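Local coordinates for acetyltransferase (Sinorhizobium meliloti, PDB 4JXR), which binds acetyl-CoA and, as a member of the GNAT superfamily, probably transfers its acetyl group to an acceptor such as phosphinothricin, at residues M120-G125 with L138-Q143; A133-L138 with A160-P165. All blocks are in the same frame, centred on the assembly; numbering follows the deposited sequence. Where two conformers were deposited one is given.

Contact 1: M120-G125 with L138-Q143; sequences MIAVIG and LGFELQ
The selenium of Met-120, a selenomethionine, lies beside the rim of the Phe-140 ring rather than above it: SE is 3.7 Å from Phe-140 CZ and sits 80° off the ring normal, a Met-aromatic contact at the edge. The two strands behind it belong to the GNAT fold, where strand 119-125, helix 129-137 and strand 141-152 make a beta-alpha-beta crossover. The strands run parallel but are not neighbours in the sheet, because 155-165 is inserted between them, so contact between them is made through side chains, chiefly that of Phe-140, just ahead of strand 141-152. With its CG beside the backbone N (chi1 -71°), the ring points at strand 119-125, and its CE2-CZ side does the touching. Met-120 CG lies 3.8 Å from Phe-140 CZ, and the Ala-122 methyl CB comes to 4.2 Å from Phe-140 CE2. Helix 129-137 closes directly before Phe-140 in a Schellman motif, with Gly-139 at C-prime; Phe-140 N bonds to His-135 O and Gly-139 N to Arg-136 O. Met-120 also packs against Val-109 and Cys-112 of helix 100-115, and all four touching residues are buried. The carbonyl of Met-120 belongs to the cluster too, its O standing 3.7 Å from Phe-140 CE2.

Contact 2: A133-L138 with A160-P165; sequences ALHRAL and AFMQRP
Arg-164 reaches from the last strand to the C-terminal end of helix 129-137 and grips the carbonyl of Leu-138. Arg-164 CB starts over the Phe-140 ring, 3.9 Å from Phe-140 CG. From there the chain runs extended, and CG passes alongside the Leu-138 carbonyl before CD closes to 3.3 Å of Leu-138 O. In the conformer modelled here, NE makes the bond itself, 2.9 Å to Leu-138 O at 144°, with the oxygen in the guanidinium plane and NE almost in line with the C=O. Further out in the same conformer, NH2 donates to a water that in turn donates to Leu-138 O, so this oxygen accepts twice. NH1 turns back to its own strand and bonds Pro-165 O at 2.9 Å. In the GNAT fold this is where helix 129-137 packs on strand 155-165. Deeper along the helix Met-162, also a selenomethionine, fills the interface: its SE is 3.7 Å from His-135 CB and meets the imidazole obliquely. Its bend at chi3 (74°) swings the methyl CE to 4.0 Å from Arg-136 N. The ring of His-135 is held by Asp-87 OD2 at NE2 and Ser-131 O at ND1.

How the contacts relate
The two contacts have centres about 3 Å apart and share Leu-138. Along the chain their segments alternate: 120-125, 133-138, 138-143, then 160-165. Contact 1 spans the sheet from strand 119-125 to the start of 141-152, while contact 2 drops helix 129-137 onto the strand lying between those two. Backbone bonds stitch them together, with Ile-124 N 2.8 Å from Ala-160 O, and Ala-122 CB packs 3.5 Å from His-135 CD2. Together they form one packed unit of three strands and a helix close to the acetyl-CoA site: the side chain of His-135 is about 4 Å from that of Ile-89, an acetyl-CoA-binding residue. Both contacts also touch the second subunit.

Contact 1: M120-G125 with L138-Q143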
HETATM    1  N   MSE A 120       5.363  12.606   2.909  1.00  7.23           N
HETATM    2  CA  MSE A 120       4.411  12.385   1.826  1.00  7.18           C
HETATM    3  C   MSE A 120       5.042  11.427   0.813  1.00  7.38           C
HETATM    4  O   MSE A 120       6.196  11.603   0.406  1.00  7.65           O
HETATM    5  CB  MSE A 120       4.031  13.696   1.156  1.00  7.39           C
HETATM    6  CG  MSE A 120       2.892  13.547   0.120  1.00  7.97           C
HETATM    7 SE   MSE A 120       2.221  15.218  -0.537  1.00 12.64          SE
HETATM    8  CE  MSE A 120       1.157  15.714   0.931  1.00 10.16           C
ATOM      9  N   ILE A 121       4.278  10.418   0.424  1.00  7.52           N
ATOM     10  CA  ILE A 121       4.664   9.451  -0.601  0.80  8.17           C
ATOM     11  C   ILE A 121       3.768   9.601  -1.802  1.00  8.01           C
ATOM     12  O   ILE A 121       2.578   9.861  -1.690  1.00  9.12           O
ATOM     13  CB  ILE A 121       4.638   7.999   0.016  0.80 10.60           C
ATOM     14  CG1 ILE A 121       5.209   6.902  -0.873  0.80 13.00           C
ATOM     15  CG2 ILE A 121       3.247   7.589   0.443  0.80 11.02           C
ATOM     16  CD1 ILE A 121       5.478   5.604  -0.100  0.80 17.26           C
ATOM     17  N   ALA A 122       4.358   9.435  -2.982  1.00  8.40           N
ATOM     18  CA  ALA A 122       3.644   9.308  -4.233  1.00  8.70           C
ATOM     19  C   ALA A 122       3.923   7.905  -4.790  1.00  8.60           C
ATOM     20  O   ALA A 122       5.057   7.467  -4.846  1.00  9.76           O
ATOM     21  CB  ALA A 122       4.076  10.349  -5.233  1.00 11.16           C
ATOM     22  N   VAL A 123       2.856   7.238  -5.172  1.00  8.75           N
ATOM     23  CA  VAL A 123       2.909   5.906  -5.789  1.00  9.24           C
ATOM     24  C   VAL A 123       2.439   6.100  -7.207  1.00  9.05           C
ATOM     25  O   VAL A 123       1.244   6.343  -7.430  1.00 11.48           O
ATOM     26  CB  VAL A 123       2.051   4.895  -5.020  1.00 10.37           C
ATOM     27  CG1 VAL A 123       2.141   3.539  -5.729  1.00 11.27           C
ATOM     28  CG2 VAL A 123       2.467   4.803  -3.574  1.00 12.02           C
ATOM     29  N   ILE A 124       3.351   6.140  -8.158  1.00  8.95           N
ATOM     30  CA  ILE A 124       3.124   6.641  -9.508  1.00  9.25           C
ATOM     31  C   ILE A 124       2.889   5.471 -10.442  1.00  8.82           C
ATOM     32  O   ILE A 124       3.801   4.715 -10.798  1.00  8.97           O
ATOM     33  CB  ILE A 124       4.279   7.507  -9.962  1.00  9.97           C
ATOM     34  CG1 ILE A 124       4.317   8.753  -8.961  1.00 12.94           C
ATOM     35  CG2 ILE A 124       4.069   7.982 -11.405  1.00 10.51           C
ATOM     36  CD1 ILE A 124       5.453   9.694  -9.205  1.00 15.64           C
ATOM     37  N   GLY A 125       1.649   5.313 -10.858  1.00 10.43           N
ATOM     38  CA  GLY A 125       1.264   4.238 -11.771  1.00 10.43           C
ATOM     39  C   GLY A 125       1.943   4.372 -13.092  1.00 11.50           C
ATOM     40  O   GLY A 125       2.059   5.451 -13.705  1.00 12.47           O
ATOM     41  N   LEU A 138       8.519  19.452  -6.986  0.80  9.70           N
ATOM     42  CA  LEU A 138       7.987  19.781  -5.670  0.80 10.40           C
ATOM     43  C   LEU A 138       8.837  19.179  -4.568  0.80 10.25           C
ATOM     44  O   LEU A 138       8.416  19.179  -3.420  0.80 12.99           O
ATOM     45  CB  LEU A 138       6.507  19.348  -5.544  0.80 12.31           C
ATOM     46  CG  LEU A 138       5.419  20.370  -5.830  0.80 14.57           C
ATOM     47  CD1 LEU A 138       5.435  21.444  -4.769  0.80 14.88           C
ATOM     48  CD2 LEU A 138       5.658  20.987  -7.178  0.80 15.16           C
ATOM     49  N   GLY A 139      10.046  18.716  -4.864  1.00  9.91           N
ATOM     50  CA  GLY A 139      10.945  18.250  -3.848  1.00 11.12           C
ATOM     51  C   GLY A 139      10.851  16.798  -3.502  1.00  9.99           C
ATOM     52  O   GLY A 139      11.547  16.339  -2.584  1.00 11.74           O
ATOM     53  N   PHE A 140      10.051  16.012  -4.191  1.00  8.62           N
ATOM     54  CA  PHE A 140      10.052  14.574  -4.003  1.00  8.09           C
ATOM     55  C   PHE A 140      11.309  13.972  -4.602  1.00  8.74           C
ATOM     56  O   PHE A 140      11.805  14.465  -5.623  1.00 10.22           O
ATOM     57  CB  PHE A 140       8.843  13.916  -4.637  1.00  7.93           C
ATOM     58  CG  PHE A 140       7.513  14.166  -3.969  1.00  8.07           C
ATOM     59  CD1 PHE A 140       6.892  15.399  -4.037  1.00  7.88           C
ATOM     60  CD2 PHE A 140       6.854  13.142  -3.324  1.00  8.45           C
ATOM     61  CE1 PHE A 140       5.668  15.597  -3.432  1.00  8.66           C
ATOM     62  CE2 PHE A 140       5.593  13.333  -2.770  1.00  9.21           C
ATOM     63  CZ  PHE A 140       5.017  14.558  -2.807  1.00  9.66           C
ATOM     64  N   GLU A 141      11.798  12.917  -3.999  1.00  8.87           N
ATOM     65  CA  GLU A 141      12.899  12.136  -4.545  1.00  9.66           C
ATOM     66  C   GLU A 141      12.437  10.725  -4.812  1.00  8.72           C
ATOM     67  O   GLU A 141      11.665  10.149  -4.058  1.00  9.42           O
ATOM     68  CB  GLU A 141      14.045  12.110  -3.539  1.00 12.40           C
ATOM     69  CG  GLU A 141      14.598  13.519  -3.310  1.00 17.47           C
ATOM     70  CD  GLU A 141      15.828  13.630  -2.451  1.00 30.39           C
ATOM     71  OE1 GLU A 141      16.358  12.621  -1.930  1.00 38.61           O
ATOM     72  OE2 GLU A 141      16.233  14.799  -2.296  1.00 43.41           O
ATOM     73  N   LEU A 142      12.921  10.157  -5.908  1.00  9.49           N
ATOM     74  CA  LEU A 142      12.646   8.792  -6.264  1.00 10.32           C
ATOM     75  C   LEU A 142      13.263   7.840  -5.256  1.00 10.29           C
ATOM     76  O   LEU A 142      14.447   7.918  -4.970  1.00 12.94           O
ATOM     77  CB  LEU A 142      13.165   8.536  -7.701  1.00 12.43           C
ATOM     78  CG  LEU A 142      12.853   7.179  -8.308  1.00 14.15           C
ATOM     79  CD1 LEU A 142      11.377   6.956  -8.495  1.00 14.30           C
ATOM     80  CD2 LEU A 142      13.579   7.054  -9.636  1.00 18.12           C
ATOM     81  N   GLN A 143      12.461   6.968  -4.693  1.00  9.35           N
ATOM     82  CA  GLN A 143      12.889   6.000  -3.744  1.00 10.06           C
ATOM     83  C   GLN A 143      13.016   4.617  -4.297  1.00 11.55           C
ATOM     84  O   GLN A 143      13.788   3.807  -3.749  1.00 13.68           O
ATOM     85  CB  GLN A 143      11.959   5.965  -2.551  1.00 11.55           C
ATOM     86  CG  GLN A 143      11.797   7.267  -1.826  1.00 13.64           C
ATOM     87  CD  GLN A 143      13.108   7.806  -1.355  1.00 13.39           C
ATOM     88  OE1 GLN A 143      13.898   7.063  -0.722  1.00 15.60           O
ATOM     89  NE2 GLN A 143      13.351   9.070  -1.569  1.00 16.10           N
TER

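Contact 2: A133-L138 with A160-P165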
ATOM      1  N   ALA A 133       8.354  13.758 -12.873  1.00  8.34           N
ATOM      2  CA  ALA A 133       8.958  15.083 -12.975  1.00  8.57           C
ATOM      3  C   ALA A 133       8.150  16.125 -12.181  1.00  8.39           C
ATOM      4  O   ALA A 133       8.727  17.007 -11.578  1.00  9.12           O
ATOM      5  CB  ALA A 133       9.097  15.497 -14.420  1.00  8.98           C
ATOM      6  N   LEU A 134       6.832  16.042 -12.248  1.00  8.50           N
ATOM      7  CA  LEU A 134       5.997  16.930 -11.436  1.00  9.46           C
ATOM      8  C   LEU A 134       6.349  16.844  -9.967  1.00  8.72           C
ATOM      9  O   LEU A 134       6.502  17.829  -9.274  1.00  9.55           O
ATOM     10  CB  LEU A 134       4.509  16.558 -11.662  1.00 10.13           C
ATOM     11  CG  LEU A 134       3.528  17.210 -10.665  1.00 12.41           C
ATOM     12  CD1 LEU A 134       3.551  18.720 -10.735  1.00 16.08           C
ATOM     13  CD2 LEU A 134       2.133  16.645 -10.882  1.00 14.89           C
ATOM     14  N   HIS A 135       6.449  15.597  -9.492  1.00  8.20           N
ATOM     15  CA  HIS A 135       6.776  15.395  -8.089  1.00  8.52           C
ATOM     16  C   HIS A 135       8.195  15.850  -7.782  1.00  8.33           C
ATOM     17  O   HIS A 135       8.433  16.481  -6.763  1.00  8.57           O
ATOM     18  CB  HIS A 135       6.541  13.951  -7.694  1.00  8.43           C
ATOM     19  CG  HIS A 135       5.088  13.595  -7.583  1.00  7.80           C
ATOM     20  ND1 HIS A 135       4.282  13.307  -8.655  1.00  9.08           N
ATOM     21  CD2 HIS A 135       4.279  13.557  -6.517  1.00  8.62           C
ATOM     22  CE1 HIS A 135       3.037  13.101  -8.222  1.00  9.52           C
ATOM     23  NE2 HIS A 135       3.011  13.245  -6.919  1.00  9.35           N
ATOM     24  N   ARG A 136       9.165  15.561  -8.659  1.00  8.50           N
ATOM     25  CA  ARG A 136      10.531  16.009  -8.445  1.00  8.58           C
ATOM     26  C   ARG A 136      10.569  17.523  -8.288  1.00  9.23           C
ATOM     27  O   ARG A 136      11.285  18.033  -7.421  1.00 10.51           O
ATOM     28  CB  ARG A 136      11.422  15.572  -9.622  1.00  9.80           C
ATOM     29  CG  ARG A 136      12.882  15.925  -9.422  1.00 10.93           C
ATOM     30  CD  ARG A 136      13.559  14.939  -8.479  1.00 14.69           C
ATOM     31  NE  ARG A 136      14.867  15.356  -8.066  1.00 19.06           N
ATOM     32  CZ  ARG A 136      15.120  15.971  -6.927  1.00 22.32           C
ATOM     33  NH1 ARG A 136      14.179  16.120  -5.992  1.00 23.17           N
ATOM     34  NH2 ARG A 136      16.354  16.422  -6.706  1.00 30.92           N
ATOM     35  N   ALA A 137       9.815  18.240  -9.088  1.00  9.93           N
ATOM     36  CA  ALA A 137       9.778  19.687  -9.043  1.00 11.77           C
ATOM     37  C   ALA A 137       9.295  20.230  -7.726  1.00 11.30           C
ATOM     38  O   ALA A 137       9.621  21.365  -7.379  1.00 13.97           O
ATOM     39  CB  ALA A 137       8.891  20.240 -10.155  1.00 13.44           C
ATOM     40  N   LEU A 138       8.519  19.452  -6.986  0.80  9.70           N
ATOM     41  CA  LEU A 138       7.987  19.781  -5.670  0.80 10.40           C
ATOM     42  C   LEU A 138       8.837  19.179  -4.568  0.80 10.25           C
ATOM     43  O   LEU A 138       8.416  19.179  -3.420  0.80 12.99           O
ATOM     44  CB  LEU A 138       6.507  19.348  -5.544  0.80 12.31           C
ATOM     45  CG  LEU A 138       5.419  20.370  -5.830  0.80 14.57           C
ATOM     46  CD1 LEU A 138       5.435  21.444  -4.769  0.80 14.88           C
ATOM     47  CD2 LEU A 138       5.658  20.987  -7.178  0.80 15.16           C
ATOM     48  N   ALA A 160       6.403   3.567  -9.618  1.00  8.23           N
ATOM     49  CA  ALA A 160       7.472   4.338  -8.980  1.00  8.64           C
ATOM     50  C   ALA A 160       7.013   4.842  -7.627  1.00  8.69           C
ATOM     51  O   ALA A 160       5.867   5.214  -7.448  1.00 11.01           O
ATOM     52  CB  ALA A 160       7.887   5.506  -9.832  1.00 10.20           C
ATOM     53  N   PHE A 161       7.912   4.835  -6.663  1.00  8.66           N
ATOM     54  CA  PHE A 161       7.659   5.357  -5.308  1.00  8.36           C
ATOM     55  C   PHE A 161       8.554   6.554  -5.097  1.00  9.05           C
ATOM     56  O   PHE A 161       9.777   6.456  -5.280  1.00 10.47           O
ATOM     57  CB  PHE A 161       7.976   4.308  -4.266  1.00 10.81           C
ATOM     58  CG  PHE A 161       6.910   3.212  -4.193  1.00 12.12           C
ATOM     59  CD1 PHE A 161       6.627   2.363  -5.253  1.00 13.99           C
ATOM     60  CD2 PHE A 161       6.146   3.077  -3.105  1.00 17.86           C
ATOM     61  CE1 PHE A 161       5.642   1.380  -5.172  1.00 17.23           C
ATOM     62  CE2 PHE A 161       5.149   2.077  -3.023  1.00 23.52           C
ATOM     63  CZ  PHE A 161       4.930   1.276  -4.091  1.00 20.91           C
HETATM   64  N   MSE A 162       7.966   7.668  -4.711  1.00  8.31           N
HETATM   65  CA  MSE A 162       8.724   8.887  -4.415  1.00  8.30           C
HETATM   66  C   MSE A 162       8.319   9.390  -3.050  1.00  7.84           C
HETATM   67  O   MSE A 162       7.231   9.082  -2.558  1.00  9.13           O
HETATM   68  CB  MSE A 162       8.464   9.960  -5.440  1.00  9.53           C
HETATM   69  CG  MSE A 162       8.704   9.456  -6.880  1.00 10.60           C
HETATM   70 SE   MSE A 162       8.552  10.879  -8.170  1.00 13.03          SE
HETATM   71  CE  MSE A 162      10.189  11.810  -7.819  1.00 11.03           C
ATOM     72  N   GLN A 163       9.159  10.216  -2.447  1.00  7.81           N
ATOM     73  CA  GLN A 163       8.891  10.676  -1.072  1.00  7.96           C
ATOM     74  C   GLN A 163       9.441  12.085  -0.892  1.00  7.67           C
ATOM     75  O   GLN A 163      10.494  12.410  -1.420  1.00  8.44           O
ATOM     76  CB  GLN A 163       9.502   9.736  -0.056  1.00  7.94           C
ATOM     77  CG  GLN A 163       9.114   9.997   1.373  1.00  8.93           C
ATOM     78  CD  GLN A 163       9.617   8.923   2.301  1.00  9.04           C
ATOM     79  OE1 GLN A 163       9.893   7.805   1.889  1.00 11.40           O
ATOM     80  NE2 GLN A 163       9.706   9.276   3.555  1.00  9.04           N
ATOM     81  N   ARG A 164       8.774  12.866  -0.058  1.00  8.26           N
ATOM     82  CA  ARG A 164       9.148  14.218   0.360  0.50  8.53           C
ATOM     83  C   ARG A 164       8.920  14.253   1.908  1.00  8.80           C
ATOM     84  O   ARG A 164       7.811  13.938   2.316  1.00  9.19           O
ATOM     85  CB  ARG A 164       8.252  15.266  -0.343  0.50  7.57           C
ATOM     86  CG  ARG A 164       8.743  16.701  -0.124  0.50  8.47           C
ATOM     87  CD  ARG A 164       7.648  17.698  -0.523  0.50  8.46           C
ATOM     88  NE  ARG A 164       8.044  19.093  -0.512  0.50  9.51           N
ATOM     89  CZ  ARG A 164       8.027  19.916   0.528  0.50  8.77           C
ATOM     90  NH1 ARG A 164       7.819  19.474   1.765  0.50  9.43           N
ATOM     91  NH2 ARG A 164       8.223  21.206   0.304  0.50  9.54           N
ATOM     92  N   PRO A 165       9.835  14.794   2.737  1.00  8.73           N
ATOM     93  CA  PRO A 165       9.481  15.109   4.116  1.00  8.69           C
ATOM     94  C   PRO A 165       8.527  16.293   4.114  1.00  8.38           C
ATOM     95  O   PRO A 165       8.536  17.114   3.200  1.00  9.84           O
ATOM     96  CB  PRO A 165      10.817  15.465   4.753  1.00 10.89           C
ATOM     97  CG  PRO A 165      11.614  16.025   3.618  1.00 14.57           C
ATOM     98  CD  PRO A 165      11.213  15.193   2.421  1.00 11.56           C
TER
HETATM   99  O   HOH W   1       8.003  22.066  -2.445  1.00 28.52           O